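Local coordinates for protein F1 (Vaccinia virus ankara, PDB 4D2M), which probably suppresses apoptosis of the infected host cell as a viral Bcl-2-like protein, binding the BH3 domain of pro-apoptotic Bim in a surface groove, at residues K133-R138 / V175-D180; A140-I145 / H167-D172. The protein carries 1 engineered substitution. All coordinates share one frame; numbering follows the deposited sequence.

Contact 1: K133-R138 / V175-D180; sequences KGLGVR and VDYITD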
ATOM      1  N   LYS A 133      18.605  20.514  15.747  1.00 67.31           N
ATOM      2  CA  LYS A 133      19.586  19.459  15.501  1.00 68.15           C
ATOM      3  C   LYS A 133      19.993  18.721  16.779  1.00 63.11           C
ATOM      4  O   LYS A 133      21.046  18.087  16.829  1.00 65.09           O
ATOM      5  CB  LYS A 133      20.824  20.051  14.819  1.00 72.07           C
ATOM      6  CG  LYS A 133      20.567  20.553  13.404  1.00 72.20           C
ATOM      7  CD  LYS A 133      20.342  19.398  12.438  1.00 72.24           C
ATOM      8  CE  LYS A 133      19.782  19.872  11.109  1.00 72.65           C
ATOM      9  NZ  LYS A 133      19.239  18.740  10.306  1.00 70.37           N
ATOM     10  N   GLY A 134      19.153  18.800  17.805  1.00 58.25           N
ATOM     11  CA  GLY A 134      19.392  18.068  19.036  1.00 53.61           C
ATOM     12  C   GLY A 134      18.982  16.614  18.901  1.00 46.19           C
ATOM     13  O   GLY A 134      18.202  16.260  18.016  1.00 45.48           O
ATOM     14  N   LEU A 135      19.511  15.765  19.777  1.00 40.95           N
ATOM     15  CA  LEU A 135      19.185  14.344  19.759  1.00 41.26           C
ATOM     16  C   LEU A 135      17.766  14.102  20.257  1.00 39.30           C
ATOM     17  O   LEU A 135      17.072  13.210  19.768  1.00 40.97           O
ATOM     18  CB  LEU A 135      20.177  13.554  20.616  1.00 45.17           C
ATOM     19  CG  LEU A 135      19.884  12.061  20.797  1.00 46.87           C
ATOM     20  CD1 LEU A 135      20.032  11.317  19.477  1.00 44.00           C
ATOM     21  CD2 LEU A 135      20.784  11.460  21.862  1.00 46.56           C
ATOM     22  N   GLY A 136      17.348  14.906  21.231  1.00 35.24           N
ATOM     23  CA  GLY A 136      16.075  14.719  21.906  1.00 35.21           C
ATOM     24  C   GLY A 136      14.855  14.678  21.004  1.00 37.03           C
ATOM     25  O   GLY A 136      14.007  13.797  21.148  1.00 37.72           O
ATOM     26  N   VAL A 137      14.750  15.630  20.082  1.00 36.54           N
ATOM     27  CA  VAL A 137      13.561  15.727  19.243  1.00 39.18           C
ATOM     28  C   VAL A 137      13.448  14.506  18.329  1.00 37.25           C
ATOM     29  O   VAL A 137      12.349  14.090  17.961  1.00 37.77           O
ATOM     30  CB  VAL A 137      13.558  17.032  18.402  1.00 40.85           C
ATOM     31  CG1 VAL A 137      14.669  17.036  17.348  1.00 40.72           C
ATOM     32  CG2 VAL A 137      12.196  17.245  17.752  1.00 39.80           C
ATOM     33  N   ARG A 138      14.591  13.921  17.991  1.00 35.21           N
ATOM     34  CA  ARG A 138      14.626  12.747  17.131  1.00 34.89           C
ATOM     35  C   ARG A 138      14.201  11.499  17.898  1.00 34.01           C
ATOM     36  O   ARG A 138      13.441  10.679  17.384  1.00 31.55           O
ATOM     37  CB  ARG A 138      16.023  12.573  16.537  1.00 33.56           C
ATOM     38  CG  ARG A 138      16.297  13.556  15.412  1.00 37.61           C
ATOM     39  CD  ARG A 138      17.754  13.974  15.323  1.00 41.42           C
ATOM     40  NE  ARG A 138      17.962  14.862  14.179  1.00 40.31           N
ATOM     41  CZ  ARG A 138      17.826  16.185  14.216  1.00 42.35           C
ATOM     42  NH1 ARG A 138      17.496  16.799  15.346  1.00 41.31           N
ATOM     43  NH2 ARG A 138      18.026  16.902  13.117  1.00 42.96           N
ATOM     44  N   VAL A 175      22.040  10.194  12.442  1.00 38.86           N
ATOM     45  CA  VAL A 175      23.023   9.158  12.155  1.00 43.82           C
ATOM     46  C   VAL A 175      24.325   9.447  12.892  1.00 46.08           C
ATOM     47  O   VAL A 175      24.914   8.553  13.500  1.00 44.90           O
ATOM     48  CB  VAL A 175      23.287   9.050  10.641  1.00 44.85           C
ATOM     49  CG1 VAL A 175      24.438   8.086  10.338  1.00 43.15           C
ATOM     50  CG2 VAL A 175      22.030   8.603   9.937  1.00 42.44           C
ATOM     51  N   ASP A 176      24.761  10.701  12.847  1.00 46.95           N
ATOM     52  CA  ASP A 176      25.987  11.100  13.523  1.00 48.81           C
ATOM     53  C   ASP A 176      25.890  10.829  15.020  1.00 45.01           C
ATOM     54  O   ASP A 176      26.863  10.408  15.641  1.00 44.30           O
ATOM     55  CB  ASP A 176      26.290  12.578  13.268  1.00 58.51           C
ATOM     56  CG  ASP A 176      26.624  12.863  11.815  1.00 69.27           C
ATOM     57  OD1 ASP A 176      26.999  11.915  11.092  1.00 74.73           O
ATOM     58  OD2 ASP A 176      26.517  14.035  11.397  1.00 72.66           O
ATOM     59  N   TYR A 177      24.713  11.056  15.595  1.00 43.85           N
ATOM     60  CA  TYR A 177      24.512  10.819  17.020  1.00 43.32           C
ATOM     61  C   TYR A 177      24.630   9.336  17.362  1.00 40.89           C
ATOM     62  O   TYR A 177      25.355   8.961  18.280  1.00 45.40           O
ATOM     63  CB  TYR A 177      23.147  11.343  17.471  1.00 45.09           C
ATOM     64  CG  TYR A 177      23.125  12.816  17.807  1.00 49.65           C
ATOM     65  CD1 TYR A 177      23.867  13.316  18.868  1.00 57.37           C
ATOM     66  CD2 TYR A 177      22.350  13.704  17.075  1.00 50.38           C
ATOM     67  CE1 TYR A 177      23.849  14.661  19.183  1.00 62.16           C
ATOM     68  CE2 TYR A 177      22.324  15.052  17.384  1.00 57.21           C
ATOM     69  CZ  TYR A 177      23.075  15.524  18.439  1.00 62.94           C
ATOM     70  OH  TYR A 177      23.049  16.864  18.747  1.00 69.69           O
ATOM     71  N   ILE A 178      23.914   8.497  16.618  1.00 38.19           N
ATOM     72  CA  ILE A 178      23.883   7.064  16.895  1.00 42.62           C
ATOM     73  C   ILE A 178      25.261   6.438  16.688  1.00 45.22           C
ATOM     74  O   ILE A 178      25.674   5.566  17.455  1.00 43.33           O
ATOM     75  CB  ILE A 178      22.849   6.337  15.999  1.00 45.84           C
ATOM     76  CG1 ILE A 178      21.448   6.922  16.208  1.00 54.12           C
ATOM     77  CG2 ILE A 178      22.839   4.831  16.274  1.00 44.68           C
ATOM     78  CD1 ILE A 178      20.910   6.776  17.620  1.00 61.10           C
ATOM     79  N   THR A 179      25.972   6.886  15.658  1.00 43.81           N
ATOM     80  CA  THR A 179      27.289   6.331  15.353  1.00 47.23           C
ATOM     81  C   THR A 179      28.337   6.738  16.388  1.00 50.78           C
ATOM     82  O   THR A 179      29.301   6.008  16.614  1.00 54.03           O
ATOM     83  CB  THR A 179      27.777   6.766  13.958  1.00 49.73           C
ATOM     84  OG1 THR A 179      27.703   8.192  13.841  1.00 55.20           O
ATOM     85  CG2 THR A 179      26.933   6.121  12.868  1.00 50.41           C
ATOM     86  N   ASP A 180      28.155   7.899  17.012  1.00 57.77           N
ATOM     87  CA  ASP A 180      29.072   8.353  18.054  1.00 68.22           C
ATOM     88  C   ASP A 180      29.014   7.426  19.261  1.00 64.96           C
ATOM     89  O   ASP A 180      30.037   7.130  19.881  1.00 65.75           O
ATOM     90  CB  ASP A 180      28.747   9.785  18.489  1.00 83.43           C
ATOM     91  CG  ASP A 180      29.095  10.814  17.432  1.00 98.68           C
ATOM     92  OD1 ASP A 180      29.916  10.510  16.541  1.00103.97           O
ATOM     93  OD2 ASP A 180      28.546  11.935  17.495  1.00104.27           O
TER
HETATM   94  O   HOH W   1      21.646  17.063  21.302  1.00 57.85           O

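Contact 2: A140-I145 / H167-D172; sequences ATISFI and HTICDD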
ATOM      1  N   ALA A 140      12.334  11.582  20.598  1.00 32.85           N
ATOM      2  CA  ALA A 140      10.945  11.800  20.981  1.00 30.99           C
ATOM      3  C   ALA A 140      10.002  11.447  19.835  1.00 28.16           C
ATOM      4  O   ALA A 140       8.914  10.910  20.056  1.00 27.96           O
ATOM      5  CB  ALA A 140      10.739  13.239  21.415  1.00 36.93           C
ATOM      6  N   THR A 141      10.417  11.749  18.611  1.00 27.37           N
ATOM      7  CA  THR A 141       9.586  11.468  17.446  1.00 27.48           C
ATOM      8  C   THR A 141       9.450   9.963  17.242  1.00 26.75           C
ATOM      9  O   THR A 141       8.365   9.464  16.957  1.00 25.30           O
ATOM     10  CB  THR A 141      10.159  12.101  16.167  1.00 30.62           C
ATOM     11  OG1 THR A 141      10.327  13.511  16.362  1.00 34.40           O
ATOM     12  CG2 THR A 141       9.219  11.868  14.993  1.00 31.73           C
ATOM     13  N   ILE A 142      10.558   9.246  17.382  1.00 25.20           N
ATOM     14  CA  ILE A 142      10.535   7.794  17.296  1.00 24.61           C
ATOM     15  C   ILE A 142       9.570   7.226  18.332  1.00 25.04           C
ATOM     16  O   ILE A 142       8.734   6.380  18.013  1.00 28.50           O
ATOM     17  CB  ILE A 142      11.940   7.195  17.508  1.00 24.85           C
ATOM     18  CG1 ILE A 142      12.877   7.648  16.386  1.00 24.99           C
ATOM     19  CG2 ILE A 142      11.879   5.670  17.539  1.00 24.54           C
ATOM     20  CD1 ILE A 142      14.350   7.393  16.662  1.00 29.66           C
ATOM     21  N   SER A 143       9.684   7.702  19.567  1.00 26.13           N
ATOM     22  CA  SER A 143       8.824   7.235  20.649  1.00 29.70           C
ATOM     23  C   SER A 143       7.356   7.515  20.343  1.00 30.08           C
ATOM     24  O   SER A 143       6.494   6.675  20.591  1.00 29.14           O
ATOM     25  CB  SER A 143       9.220   7.890  21.974  1.00 30.76           C
ATOM     26  OG  SER A 143      10.456   7.377  22.448  1.00 34.15           O
ATOM     27  N   PHE A 144       7.071   8.694  19.803  1.00 28.14           N
ATOM     28  CA  PHE A 144       5.698   9.042  19.460  1.00 27.26           C
ATOM     29  C   PHE A 144       5.180   8.161  18.324  1.00 26.23           C
ATOM     30  O   PHE A 144       4.071   7.634  18.402  1.00 29.13           O
ATOM     31  CB  PHE A 144       5.587  10.516  19.073  1.00 28.61           C
ATOM     32  CG  PHE A 144       4.211  10.912  18.625  1.00 33.55           C
ATOM     33  CD1 PHE A 144       3.172  10.995  19.536  1.00 36.87           C
ATOM     34  CD2 PHE A 144       3.954  11.190  17.295  1.00 30.66           C
ATOM     35  CE1 PHE A 144       1.903  11.352  19.129  1.00 37.24           C
ATOM     36  CE2 PHE A 144       2.687  11.550  16.882  1.00 34.79           C
ATOM     37  CZ  PHE A 144       1.661  11.631  17.799  1.00 35.45           C
ATOM     38  N   ILE A 145       5.985   7.996  17.278  1.00 25.19           N
ATOM     39  CA  ILE A 145       5.601   7.162  16.142  1.00 28.05           C
ATOM     40  C   ILE A 145       5.416   5.715  16.585  1.00 29.64           C
ATOM     41  O   ILE A 145       4.529   5.016  16.094  1.00 26.98           O
ATOM     42  CB  ILE A 145       6.650   7.220  15.003  1.00 29.96           C
ATOM     43  CG1 ILE A 145       6.702   8.624  14.389  1.00 32.69           C
ATOM     44  CG2 ILE A 145       6.346   6.186  13.914  1.00 30.38           C
ATOM     45  CD1 ILE A 145       5.412   9.079  13.738  1.00 32.43           C
ATOM     46  N   HIS A 167      12.789   7.259   7.394  1.00 27.93           N
ATOM     47  CA  HIS A 167      13.582   8.058   6.464  1.00 29.68           C
ATOM     48  C   HIS A 167      13.730   9.480   6.985  1.00 30.94           C
ATOM     49  O   HIS A 167      14.835  10.012   7.065  1.00 30.29           O
ATOM     50  CB  HIS A 167      12.938   8.087   5.075  1.00 33.23           C
ATOM     51  CG  HIS A 167      13.233   6.879   4.243  1.00 37.05           C
ATOM     52  ND1 HIS A 167      14.327   6.799   3.409  1.00 40.56           N
ATOM     53  CD2 HIS A 167      12.572   5.705   4.109  1.00 37.10           C
ATOM     54  CE1 HIS A 167      14.329   5.627   2.800  1.00 39.18           C
ATOM     55  NE2 HIS A 167      13.276   4.943   3.208  1.00 36.78           N
ATOM     56  N   THR A 168      12.600  10.083   7.344  1.00 30.55           N
ATOM     57  CA  THR A 168      12.566  11.470   7.792  1.00 28.07           C
ATOM     58  C   THR A 168      13.350  11.689   9.085  1.00 32.18           C
ATOM     59  O   THR A 168      14.016  12.711   9.240  1.00 33.45           O
ATOM     60  CB  THR A 168      11.118  11.944   8.010  1.00 28.83           C
ATOM     61  OG1 THR A 168      10.337  11.652   6.844  1.00 30.74           O
ATOM     62  CG2 THR A 168      11.073  13.444   8.289  1.00 32.89           C
ATOM     63  N   ILE A 169      13.263  10.739  10.012  1.00 30.44           N
ATOM     64  CA  ILE A 169      13.924  10.877  11.308  1.00 31.31           C
ATOM     65  C   ILE A 169      15.427  10.642  11.197  1.00 30.59           C
ATOM     66  O   ILE A 169      16.217  11.314  11.857  1.00 33.97           O
ATOM     67  CB  ILE A 169      13.332   9.899  12.347  1.00 35.91           C
ATOM     68  CG1 ILE A 169      11.884  10.276  12.660  1.00 33.81           C
ATOM     69  CG2 ILE A 169      14.141   9.918  13.647  1.00 41.51           C
ATOM     70  CD1 ILE A 169      11.098   9.179  13.340  1.00 32.43           C
ATOM     71  N   CYS A 170      15.822   9.688  10.363  1.00 33.34           N
ATOM     72  CA  CYS A 170      17.232   9.340  10.236  1.00 35.96           C
ATOM     73  C   CYS A 170      17.953  10.270   9.270  1.00 32.64           C
ATOM     74  O   CYS A 170      18.415   9.843   8.213  1.00 35.22           O
ATOM     75  CB  CYS A 170      17.384   7.892   9.779  1.00 37.08           C
ATOM     76  SG  CYS A 170      16.774   6.696  10.977  1.00 36.32           S
ATOM     77  N   ASP A 171      18.039  11.545   9.636  1.00 32.97           N
ATOM     78  CA  ASP A 171      18.822  12.499   8.863  1.00 40.45           C
ATOM     79  C   ASP A 171      20.284  12.357   9.262  1.00 47.39           C
ATOM     80  O   ASP A 171      20.606  11.610  10.187  1.00 50.31           O
ATOM     81  CB  ASP A 171      18.322  13.930   9.084  1.00 42.54           C
ATOM     82  CG  ASP A 171      18.411  14.371  10.535  1.00 45.48           C
ATOM     83  OD1 ASP A 171      18.688  13.524  11.412  1.00 41.74           O
ATOM     84  OD2 ASP A 171      18.186  15.571  10.801  1.00 49.02           O
ATOM     85  N   ASP A 172      21.165  13.062   8.560  1.00 46.82           N
ATOM     86  CA  ASP A 172      22.600  12.960   8.804  1.00 48.81           C
ATOM     87  C   ASP A 172      22.930  13.246  10.263  1.00 45.51           C
ATOM     88  O   ASP A 172      23.801  12.606  10.852  1.00 49.84           O
ATOM     89  CB  ASP A 172      23.364  13.924   7.896  1.00 61.49           C
ATOM     90  CG  ASP A 172      23.124  13.651   6.424  1.00 71.33           C
ATOM     91  OD1 ASP A 172      22.995  12.466   6.051  1.00 73.95           O
ATOM     92  OD2 ASP A 172      23.060  14.623   5.641  1.00 73.83           O
TER

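Contact 1: K133-R138 / V175-D180
The backbones of K133-R138 and V175-D180 come nearest at L135 and Y177, whose CA atoms are 7.0 Å apart. On one side the chain passes from a short loop, K133 and G134, into helix 135-150; on the other, V175-D180 forms the last turns of helix 172-180. Y177 carries almost the whole contact. Its ring lies flat against the base of L135: L135 CB stands 3.9 Å from the centroid of the Y177 ring, only 2° off the ring normal, a CH-pi contact over the middle of one face. With its CG anti to the backbone N (chi1 175°), L135 runs back along the tyrosine toward its root, and L135 CD1 comes within 3.7 Å of Y177 CB, so the leucine and the tyrosine lie alongside each other, pointing opposite ways. Here the chain lines part of the BH3-binding groove of a Bcl-2-like helical bundle: L135 also packs on an aromatic side chain of the bound peptide, and G136 N is hydrogen-bonded to a polar one. The phenol end of Y177 reaches the loop. K133 O lies at the ring edge, in its plane, 3.0 Å from Y177 OH, and a water lies beside the same hydroxyl. That water accepts from L135 N at 2.9 Å and is also 2.9 Å from Y177 OH, so the L135 amide and the Y177 hydroxyl share it. The loop is braced from within as well: R138 NH1 donates to G134 O over 2.8 Å, bent to 134° at the hydrogen, and also to N132 O.

Contact 2: A140-I145 / H167-D172
No flat group takes part where T141 and I142 meet I169; the ring of F144, on the same helix, turns elsewhere and meets the ring of F121 with the planes at about 60°. The contact is instead made by branched aliphatic chains, with I169 as the projecting piece. The backbones are nearest at T141 and I169, 7.5 Å between CA atoms. I169 CG1 sits beside its backbone N (chi1 -66°) and CD1 continues in an extended line (chi2 163°), which carries the methyl end to two neighbours at once: I169 CD1 is 3.7 Å from T141 CG2 and 3.8 Å from I142 CG1. The other branch, I169 CG2, rests on I142, 3.8 Å from I142 CG1 and 3.9 Å from I142 CD1. T141 turns its methyl to the isoleucine and its hydroxyl back along its own helix, where T141 OG1 is hydrogen-bonded to V137 O; its polar atom is thereby satisfied within an apolar setting. Just after I169, helix 155-169 ends. C170 is the centre of an inverse gamma turn, with a weak bond of 2.9 Å from D171 N to I169 O, and the chain then heads into helix 172-180. R55 of a second subunit donates hydrogen bonds from NE to C170 O and from NH2 to H167 O, tying this helix end to another copy of the protein. Helix 135-150 probably corresponds to the central helix of the Bcl-2 fold and is surrounded here: T141 packs on V125 of helix 118-131, I142 on C93 of helix 80-99, F144 on M104 and M107 of helix 101-111, I145 on F162 and L165 of helix 155-169, and helix 54-77 of the second subunit covers I142 with Y65 and I145 with M66.

Contacts 1 and 2 use successive parts of helix 135-150, with centres about 10 Å apart, and the last two helices of the chain lie against it in turn. D171, at the N-cap of helix 172-180, joins them: D171 OD1 caps F174 N, while D171 OD2 forms a salt bridge of 2.7 Å with R138 NH2 and a long, weak ion pair of 3.4 Å with K133 NZ. Packing adds to this, with I169 CG2 3.9 Å from R138 O. The bound Bim peptide follows the same helix, touching L135 and V137 at contact 1, then A140, T141 and F144 at contact 2.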